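Local coordinates for ORC1-type DNA replication protein 2 (Aeropyrum pernix, PDB 1W5T) that binds DNA and ATP and takes part in regulating the initiation of DNA replication as an archaeal Cdc6/Orc-type AAA+ ATPase, at residues A[51-56]-A[184-189]; A[162-167]-A[180-185]; A[368-373]-A[382-387]. All blocks are in the same frame, centred on the assembly; numbering follows the deposited sequence.

Interaction 1 (A[51-56]-A[184-189]); sequences VNMIYG and LVASDV
The Tyr55 ring meets Val189 with its CD1-CE1 side: CD1 lies 3.4 Å from Val189 N, approached obliquely, and CE1 rests against Val189 CB and CG2. A water sits in the ring plane at its edge, and the ring of His211 meets the tyrosine at about 40°. The ring belongs to strand 51-56, which lies next to the central strand 180-186 in the parallel sheet of the AAA+ P-loop ATPase domain. Leu184 N donates to Asn52 O, Ile54 N to Leu184 O at 2.9 Å, and Ala186 N to Ile54 O, a ladder of nearly straight bonds. On the face that carries Tyr55, the extended Met53 chain turns at chi3 (-80°) and brings CE to 3.9 Å from Leu184 CB, while Leu184 CD1 packs on Val51 CG1. Ile54 and Val185 occupy the other face, against helix 65-82, with Val185 touching the ATP-binding Lys65. Shortening Tyr55 to an alanine removes the ring, which would probably leave Val189 CB and the His211 ring without their aromatic neighbour and open a gap beside the strand end. Past Ala186 the ladder slackens to a weak bond from Gly56 N to Ser187 O (3.4 Å), and Asp188 turns its carboxylate to a salt bridge with Arg190. The water closes the end, donating to Gly56 O at 2.8 Å and accepting from Val189 N at 2.7 Å.

Interaction 2 (A[162-167]-A[180-185]); sequences YTLLRV and IGFLLV
The end of helix 158-165 and the start of helix 167-170 pack against strand 180-186 in the alpha/beta core of the AAA+ domain, and the ring of Phe182 is the piece on which the contact turns. Leu165 CD1 stands over the middle of one ring face, 3.8 Å from the centroid and only 8° off the ring normal, a well-centred CH-pi contact. Leu164 comes to the far end of the ring: its CD1 lies 3.6 Å from Phe182 CZ, and its CG packs beside the same atom. The leucine reaches this position because CG is anti to the backbone N (chi1 176°), which carries the branched end across the ring obliquely. Leu164 also presents its backbone O, 3.3 Å from Phe182 CE1, from an oblique direction. Val167 CG1 completes the surround at the ring edge, near the ring plane, 4.4 Å from Phe182 CE1, and the same methyl reaches Ile180 CB.

Ile180, Phe182 and Leu184 all direct their CB atoms toward segment 162-167, as alternate residues of a strand do, so one face of the sheet supplies the whole surface. At the Leu184 end, its CD2 lies 4.2 Å from Leu165 CD1, making this leucine methyl a bridge between the phenylalanine ring and the next inward-facing side chain along the strand. All six touching residues are buried, and the interface is wholly apolar in its side chains. Helix 122-136 extends it, with Leu126 against Leu164 and Val167, and Val130 and Leu133 against Ile180. Such a layer of helix-borne aliphatic side chains over an inner strand of a parallel sheet is typical of the three-layer alpha/beta/alpha fold of P-loop NTPases.

Interaction 3 (A[368-373]-A[382-387]); sequences VDAKPS and TLFRLA
Ala370 and Phe384 meet on the more closely packed face of this strand pair, where Ala370 CB lies 3.7 Å from Phe384 CE2 and Val368 CG2 approaches CD2 of the same ring. Both methyls come at the ring obliquely. Thr382 CG2 lies over one ring face, offset toward the rim, which adds a neighbour from the ring's own strand. The phenylalanine ring touches Leu359 of helix 352-364 and Ile317 of helix 308-322, while Val368 packs on Leu314 and Leu362. Here the sheet turns its apolar side to the helices; the tight part is Phe384 with Val368, both buried, whereas Ala370 is itself exposed.

The two strands are the antiparallel hairpin of the C-terminal winged-helix domain, the wing of that fold. Asp369 pairs with Arg385 and Lys371 with Leu383 as hydrogen-bonded pairs. Leu383 N donates to Lys371 O at 2.6 Å and nearly straight, at 169°, whereas the bond from Asp369 N to Arg385 O is bent to 136°.

The opposite face, bearing Asp369, Lys371, Leu383 and Arg385, is more polar, and its residues are partly or fully exposed. Arg385 NE forms a salt bridge with Asp369 OD2 at 2.9 Å, meeting that oxygen on its anti side and somewhat out of the carboxylate plane. The planes of the two groups stand 76° apart, and NE alone makes the bond, unlike a coplanar two-pronged grip; Arg385 NH1 has a weak, long ion pair with Glu326. Trp327 touches Lys371, Leu383 and Arg385 on this face. Toward the tip, the side chain of exposed Lys371 makes a loose contact, CD to Leu383 CD1 at 4.3 Å.

From the N terminus, strand 51-56 comes first, and strand 180-186 later lines up beside it, so interaction 1 closes a long loop of 127 residues that includes the P-loop, helix 65-82 and strands 87-93 and 139-145. Helix 158-165 lies within that loop, and interaction 2 closes a short connection of 12 residues onto the same returning strand. The two therefore nest, share Leu184 and Val185, and touch directly where Val51 packs on Phe182. Interaction 1 ties two neighbouring strands of the ATPase sheet, and interaction 2 fastens the second of them to a helical layer. Interaction 3 follows in series, a local hairpin in the winged-helix domain, about 27 Å from interaction 1 between centres.

Interaction 1 (A[51-56]-A[184-189])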
loop_
_atom_site.group_PDB
_atom_site.type_symbol
_atom_site.label_atom_id
_atom_site.label_comp_id
_atom_site.label_asym_id
_atom_site.label_seq_id
_atom_site.Cartn_x
_atom_site.Cartn_y
_atom_site.Cartn_z
ATOM N N VAL A 51 4.887 -15.453 10.031
ATOM C CA VAL A 51 4.935 -14.027 9.767
ATOM C C VAL A 51 5.049 -13.894 8.268
ATOM O O VAL A 51 6.004 -14.388 7.673
ATOM C CB VAL A 51 6.156 -13.359 10.477
ATOM C CG1 VAL A 51 6.350 -11.910 10.027
ATOM C CG2 VAL A 51 6.033 -13.453 12.001
ATOM N N ASN A 52 4.068 -13.244 7.649
ATOM C CA ASN A 52 4.120 -12.980 6.202
ATOM C C ASN A 52 3.965 -11.488 5.874
ATOM O O ASN A 52 3.545 -10.708 6.694
ATOM C CB ASN A 52 3.073 -13.817 5.466
ATOM C CG ASN A 52 3.238 -15.325 5.697
ATOM O OD1 ASN A 52 4.316 -15.875 5.523
ATOM N ND2 ASN A 52 2.146 -15.994 6.060
ATOM N N MET A 53 4.310 -11.084 4.674
ATOM C CA MET A 53 4.203 -9.697 4.335
ATOM C C MET A 53 3.552 -9.498 2.979
ATOM O O MET A 53 3.782 -10.279 2.051
ATOM C CB MET A 53 5.579 -9.030 4.357
ATOM C CG MET A 53 5.558 -7.557 3.923
ATOM S SD MET A 53 7.147 -6.699 3.962
ATOM C CE MET A 53 7.257 -6.328 5.674
ATOM N N ILE A 54 2.795 -8.410 2.875
ATOM C CA ILE A 54 2.241 -7.876 1.632
ATOM C C ILE A 54 2.862 -6.528 1.449
ATOM O O ILE A 54 2.859 -5.733 2.389
ATOM C CB ILE A 54 0.707 -7.685 1.774
ATOM C CG1 ILE A 54 -0.015 -9.041 1.929
ATOM C CG2 ILE A 54 0.162 -6.851 0.593
ATOM C CD1 ILE A 54 -1.570 -8.978 2.343
ATOM N N TYR A 55 3.408 -6.261 0.269
ATOM C CA TYR A 55 3.818 -4.900 -0.102
ATOM C C TYR A 55 3.334 -4.565 -1.518
ATOM O O TYR A 55 2.985 -5.441 -2.301
ATOM C CB TYR A 55 5.360 -4.688 0.045
ATOM C CG TYR A 55 6.240 -5.602 -0.827
ATOM C CD1 TYR A 55 6.862 -5.119 -1.992
ATOM C CD2 TYR A 55 6.448 -6.949 -0.481
ATOM C CE1 TYR A 55 7.690 -5.959 -2.790
ATOM C CE2 TYR A 55 7.279 -7.786 -1.257
ATOM C CZ TYR A 55 7.880 -7.268 -2.408
ATOM O OH TYR A 55 8.651 -8.091 -3.150
ATOM N N GLY A 56 3.294 -3.282 -1.841
ATOM C CA GLY A 56 2.877 -2.840 -3.159
ATOM C C GLY A 56 3.973 -2.230 -4.000
ATOM O O GLY A 56 5.102 -2.056 -3.555
ATOM N N LEU A 184 2.211 -8.643 7.969
ATOM C CA LEU A 184 2.726 -7.257 7.924
ATOM C C LEU A 184 2.302 -6.678 6.590
ATOM O O LEU A 184 2.302 -7.388 5.577
ATOM C CB LEU A 184 4.239 -7.247 8.039
ATOM C CG LEU A 184 4.837 -8.156 9.150
ATOM C CD1 LEU A 184 6.384 -8.061 9.275
ATOM C CD2 LEU A 184 4.198 -7.838 10.502
ATOM N N VAL A 185 1.885 -5.422 6.569
ATOM C CA VAL A 185 1.564 -4.783 5.282
ATOM C C VAL A 185 2.368 -3.509 5.183
ATOM O O VAL A 185 2.221 -2.698 6.064
ATOM C CB VAL A 185 0.072 -4.447 5.199
ATOM C CG1 VAL A 185 -0.267 -3.780 3.866
ATOM C CG2 VAL A 185 -0.771 -5.697 5.422
ATOM N N ALA A 186 3.222 -3.376 4.149
ATOM C CA ALA A 186 4.131 -2.240 3.971
ATOM C C ALA A 186 3.875 -1.570 2.638
ATOM O O ALA A 186 3.349 -2.168 1.746
ATOM C CB ALA A 186 5.581 -2.657 4.043
ATOM N N SER A 187 4.282 -0.320 2.482
ATOM C CA SER A 187 3.915 0.377 1.235
ATOM C C SER A 187 4.658 -0.132 0.004
ATOM O O SER A 187 4.114 -0.107 -1.101
ATOM C CB SER A 187 4.065 1.884 1.382
ATOM O OG SER A 187 5.391 2.144 1.740
ATOM N N ASP A 188 5.874 -0.630 0.207
ATOM C CA ASP A 188 6.702 -1.063 -0.893
ATOM C C ASP A 188 7.948 -1.827 -0.389
ATOM O O ASP A 188 8.171 -1.941 0.826
ATOM C CB ASP A 188 7.084 0.168 -1.738
ATOM C CG ASP A 188 7.802 1.219 -0.929
ATOM O OD1 ASP A 188 7.200 2.268 -0.593
ATOM O OD2 ASP A 188 8.977 1.057 -0.537
ATOM N N VAL A 189 8.712 -2.363 -1.338
ATOM C CA VAL A 189 9.922 -3.157 -1.120
ATOM C C VAL A 189 11.008 -2.537 -0.167
ATOM O O VAL A 189 11.739 -3.281 0.495
ATOM C CB VAL A 189 10.543 -3.529 -2.505
ATOM C CG1 VAL A 189 11.308 -2.355 -3.119
ATOM C CG2 VAL A 189 11.424 -4.740 -2.397
HETATM O O HOH W 1 7.849 -2.283 -3.943
#

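Interaction 2 (A[162-167]-A[180-185])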
loop_
_atom_site.group_PDB
_atom_site.type_symbol
_atom_site.label_atom_id
_atom_site.label_comp_id
_atom_site.label_asym_id
_atom_site.label_seq_id
_atom_site.Cartn_x
_atom_site.Cartn_y
_atom_site.Cartn_z
ATOM N N TYR A 162 11.847 -7.485 17.364
ATOM C CA TYR A 162 12.420 -8.805 17.456
ATOM C C TYR A 162 11.596 -9.692 18.368
ATOM O O TYR A 162 11.243 -10.793 17.971
ATOM C CB TYR A 162 13.831 -8.679 17.983
ATOM C CG TYR A 162 14.674 -9.873 17.760
ATOM C CD1 TYR A 162 14.446 -11.060 18.476
ATOM C CD2 TYR A 162 15.725 -9.829 16.853
ATOM C CE1 TYR A 162 15.233 -12.162 18.289
ATOM C CE2 TYR A 162 16.528 -10.941 16.654
ATOM C CZ TYR A 162 16.268 -12.105 17.379
ATOM O OH TYR A 162 17.043 -13.238 17.215
ATOM N N THR A 163 11.286 -9.222 19.573
ATOM C CA THR A 163 10.523 -10.030 20.514
ATOM C C THR A 163 9.076 -10.218 20.030
ATOM O O THR A 163 8.548 -11.334 20.073
ATOM C CB THR A 163 10.590 -9.491 21.991
ATOM O OG1 THR A 163 9.965 -8.206 22.076
ATOM C CG2 THR A 163 12.024 -9.178 22.396
ATOM N N LEU A 164 8.475 -9.132 19.545
ATOM C CA LEU A 164 7.136 -9.166 18.938
ATOM C C LEU A 164 7.024 -10.210 17.834
ATOM O O LEU A 164 6.122 -11.032 17.849
ATOM C CB LEU A 164 6.732 -7.790 18.384
ATOM C CG LEU A 164 5.382 -7.771 17.653
ATOM C CD1 LEU A 164 4.213 -7.974 18.616
ATOM C CD2 LEU A 164 5.188 -6.513 16.806
ATOM N N LEU A 165 7.951 -10.177 16.890
ATOM C CA LEU A 165 7.858 -11.007 15.696
ATOM C C LEU A 165 8.466 -12.377 15.948
ATOM O O LEU A 165 8.304 -13.296 15.163
ATOM C CB LEU A 165 8.496 -10.315 14.490
ATOM C CG LEU A 165 7.688 -9.398 13.560
ATOM C CD1 LEU A 165 6.216 -9.162 13.923
ATOM C CD2 LEU A 165 8.379 -8.102 13.474
ATOM N N ARG A 166 9.149 -12.506 17.077
ATOM C CA ARG A 166 9.635 -13.814 17.528
ATOM C C ARG A 166 9.074 -14.171 18.909
ATOM O O ARG A 166 9.756 -14.805 19.726
ATOM C CB ARG A 166 11.167 -13.843 17.514
ATOM C CG ARG A 166 11.740 -13.985 16.092
ATOM C CD ARG A 166 13.186 -13.568 15.924
ATOM N NE ARG A 166 13.997 -14.668 15.398
ATOM C CZ ARG A 166 14.909 -15.318 16.102
ATOM N NH1 ARG A 166 15.151 -14.976 17.374
ATOM N NH2 ARG A 166 15.584 -16.306 15.543
ATOM N N VAL A 167 7.820 -13.787 19.137
ATOM C CA VAL A 167 7.141 -13.940 20.412
ATOM C C VAL A 167 7.161 -15.357 21.048
ATOM O O VAL A 167 7.391 -15.507 22.251
ATOM C CB VAL A 167 5.699 -13.392 20.330
ATOM C CG1 VAL A 167 4.903 -14.147 19.261
ATOM C CG2 VAL A 167 5.009 -13.432 21.701
ATOM N N ILE A 180 -0.101 -16.899 18.073
ATOM C CA ILE A 180 -0.067 -15.555 17.468
ATOM C C ILE A 180 0.690 -15.596 16.147
ATOM O O ILE A 180 1.854 -16.013 16.115
ATOM C CB ILE A 180 0.623 -14.507 18.379
ATOM C CG1 ILE A 180 0.004 -14.462 19.770
ATOM C CG2 ILE A 180 0.451 -13.105 17.770
ATOM C CD1 ILE A 180 0.729 -13.532 20.668
ATOM N N GLY A 181 0.042 -15.182 15.065
ATOM C CA GLY A 181 0.734 -15.003 13.805
ATOM C C GLY A 181 0.588 -13.573 13.321
ATOM O O GLY A 181 -0.164 -12.791 13.891
ATOM N N PHE A 182 1.292 -13.240 12.247
ATOM C CA PHE A 182 1.393 -11.874 11.782
ATOM C C PHE A 182 1.277 -11.752 10.301
ATOM O O PHE A 182 1.789 -12.567 9.575
ATOM C CB PHE A 182 2.734 -11.284 12.184
ATOM C CG PHE A 182 2.858 -11.041 13.642
ATOM C CD1 PHE A 182 3.518 -11.939 14.432
ATOM C CD2 PHE A 182 2.322 -9.899 14.222
ATOM C CE1 PHE A 182 3.667 -11.715 15.784
ATOM C CE2 PHE A 182 2.435 -9.692 15.600
ATOM C CZ PHE A 182 3.119 -10.607 16.370
ATOM N N LEU A 183 0.598 -10.707 9.867
ATOM C CA LEU A 183 0.555 -10.345 8.476
ATOM C C LEU A 183 1.006 -8.894 8.464
ATOM O O LEU A 183 0.293 -8.015 8.962
ATOM C CB LEU A 183 -0.866 -10.463 7.965
ATOM C CG LEU A 183 -1.061 -10.896 6.517
ATOM C CD1 LEU A 183 -2.370 -10.444 5.958
ATOM C CD2 LEU A 183 0.083 -10.635 5.545
ATOM N N LEU A 184 2.211 -8.643 7.969
ATOM C CA LEU A 184 2.726 -7.257 7.924
ATOM C C LEU A 184 2.302 -6.678 6.590
ATOM O O LEU A 184 2.302 -7.388 5.577
ATOM C CB LEU A 184 4.239 -7.247 8.039
ATOM C CG LEU A 184 4.837 -8.156 9.150
ATOM C CD1 LEU A 184 6.384 -8.061 9.275
ATOM C CD2 LEU A 184 4.198 -7.838 10.502
ATOM N N VAL A 185 1.885 -5.422 6.569
ATOM C CA VAL A 185 1.564 -4.783 5.282
ATOM C C VAL A 185 2.368 -3.509 5.183
ATOM O O VAL A 185 2.221 -2.698 6.064
ATOM C CB VAL A 185 0.072 -4.447 5.199
ATOM C CG1 VAL A 185 -0.267 -3.780 3.866
ATOM C CG2 VAL A 185 -0.771 -5.697 5.422
#

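Interaction 3 (A[368-373]-A[382-387])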
loop_
_atom_site.group_PDB
_atom_site.type_symbol
_atom_site.label_atom_id
_atom_site.label_comp_id
_atom_site.label_asym_id
_atom_site.label_seq_id
_atom_site.Cartn_x
_atom_site.Cartn_y
_atom_site.Cartn_z
ATOM N N VAL A 368 10.842 7.447 -12.611
ATOM C CA VAL A 368 11.273 7.534 -13.986
ATOM C C VAL A 368 11.524 6.134 -14.508
ATOM O O VAL A 368 12.068 5.296 -13.794
ATOM C CB VAL A 368 12.516 8.509 -14.171
ATOM C CG1 VAL A 368 12.548 9.596 -13.135
ATOM C CG2 VAL A 368 13.846 7.795 -14.195
ATOM N N ASP A 369 11.092 5.850 -15.734
ATOM C CA ASP A 369 11.527 4.591 -16.370
ATOM C C ASP A 369 12.789 4.825 -17.208
ATOM O O ASP A 369 12.982 5.888 -17.816
ATOM C CB ASP A 369 10.442 3.891 -17.213
ATOM C CG ASP A 369 9.041 4.018 -16.625
ATOM O OD1 ASP A 369 8.770 3.470 -15.534
ATOM O OD2 ASP A 369 8.131 4.622 -17.219
ATOM N N ALA A 370 13.637 3.805 -17.197
ATOM C CA ALA A 370 14.880 3.762 -17.952
ATOM C C ALA A 370 14.860 2.540 -18.873
ATOM O O ALA A 370 14.441 1.450 -18.466
ATOM C CB ALA A 370 16.062 3.690 -17.014
ATOM N N LYS A 371 15.270 2.747 -20.122
ATOM C CA LYS A 371 15.349 1.691 -21.132
ATOM C C LYS A 371 16.549 1.993 -22.061
ATOM O O LYS A 371 16.787 3.159 -22.414
ATOM C CB LYS A 371 14.021 1.565 -21.902
ATOM C CG LYS A 371 14.078 1.911 -23.382
ATOM C CD LYS A 371 12.760 2.465 -23.899
ATOM C CE LYS A 371 12.111 1.526 -24.933
ATOM N NZ LYS A 371 10.797 2.033 -25.467
ATOM N N PRO A 372 17.318 0.968 -22.440
ATOM C CA PRO A 372 18.401 1.158 -23.422
ATOM C C PRO A 372 17.865 1.232 -24.853
ATOM O O PRO A 372 16.785 0.712 -25.098
ATOM C CB PRO A 372 19.270 -0.083 -23.252
ATOM C CG PRO A 372 18.598 -0.907 -22.174
ATOM C CD PRO A 372 17.197 -0.435 -22.015
ATOM N N SER A 373 18.612 1.887 -25.750
ATOM C CA SER A 373 18.340 1.966 -27.198
ATOM C C SER A 373 16.845 2.086 -27.564
ATOM O O SER A 373 16.461 2.196 -28.744
ATOM C CB SER A 373 19.041 0.819 -27.959
ATOM O OG SER A 373 18.335 0.417 -29.139
ATOM N N THR A 382 20.911 5.337 -23.047
ATOM C CA THR A 382 19.775 5.080 -22.160
ATOM C C THR A 382 18.702 6.117 -22.424
ATOM O O THR A 382 18.998 7.311 -22.599
ATOM C CB THR A 382 20.176 5.060 -20.632
ATOM O OG1 THR A 382 21.091 3.994 -20.363
ATOM C CG2 THR A 382 19.005 4.653 -19.758
ATOM N N LEU A 383 17.460 5.658 -22.457
ATOM C CA LEU A 383 16.312 6.543 -22.598
ATOM C C LEU A 383 15.617 6.623 -21.248
ATOM O O LEU A 383 15.608 5.644 -20.510
ATOM C CB LEU A 383 15.366 6.044 -23.709
ATOM C CG LEU A 383 15.977 5.753 -25.110
ATOM C CD1 LEU A 383 14.875 5.408 -26.135
ATOM C CD2 LEU A 383 16.808 6.923 -25.638
ATOM N N PHE A 384 15.073 7.796 -20.916
ATOM C CA PHE A 384 14.428 8.029 -19.634
ATOM C C PHE A 384 13.131 8.727 -19.868
ATOM O O PHE A 384 13.041 9.566 -20.776
ATOM C CB PHE A 384 15.276 8.927 -18.757
ATOM C CG PHE A 384 16.575 8.331 -18.329
ATOM C CD1 PHE A 384 17.771 8.701 -18.954
ATOM C CD2 PHE A 384 16.625 7.444 -17.276
ATOM C CE1 PHE A 384 18.991 8.155 -18.552
ATOM C CE2 PHE A 384 17.843 6.891 -16.856
ATOM C CZ PHE A 384 19.025 7.256 -17.497
ATOM N N ARG A 385 12.122 8.405 -19.070
ATOM C CA ARG A 385 10.851 9.131 -19.107
ATOM C C ARG A 385 10.245 9.299 -17.702
ATOM O O ARG A 385 10.536 8.547 -16.790
ATOM C CB ARG A 385 9.872 8.433 -20.064
ATOM C CG ARG A 385 8.834 7.486 -19.395
ATOM C CD ARG A 385 7.921 6.729 -20.344
ATOM N NE ARG A 385 7.805 5.319 -19.970
ATOM C CZ ARG A 385 7.075 4.409 -20.627
ATOM N NH1 ARG A 385 6.367 4.744 -21.701
ATOM N NH2 ARG A 385 7.064 3.152 -20.208
ATOM N N LEU A 386 9.419 10.303 -17.514
ATOM C CA LEU A 386 8.581 10.329 -16.330
ATOM C C LEU A 386 7.648 9.131 -16.369
ATOM O O LEU A 386 7.161 8.745 -17.439
ATOM C CB LEU A 386 7.771 11.619 -16.263
ATOM C CG LEU A 386 7.372 11.948 -14.827
ATOM C CD1 LEU A 386 8.670 12.291 -14.060
ATOM C CD2 LEU A 386 6.397 13.081 -14.809
ATOM N N ALA A 387 7.413 8.529 -15.213
ATOM C CA ALA A 387 6.380 7.493 -15.075
ATOM C C ALA A 387 5.074 8.038 -15.663
ATOM O O ALA A 387 4.607 9.092 -15.256
ATOM C CB ALA A 387 6.206 7.131 -13.612
#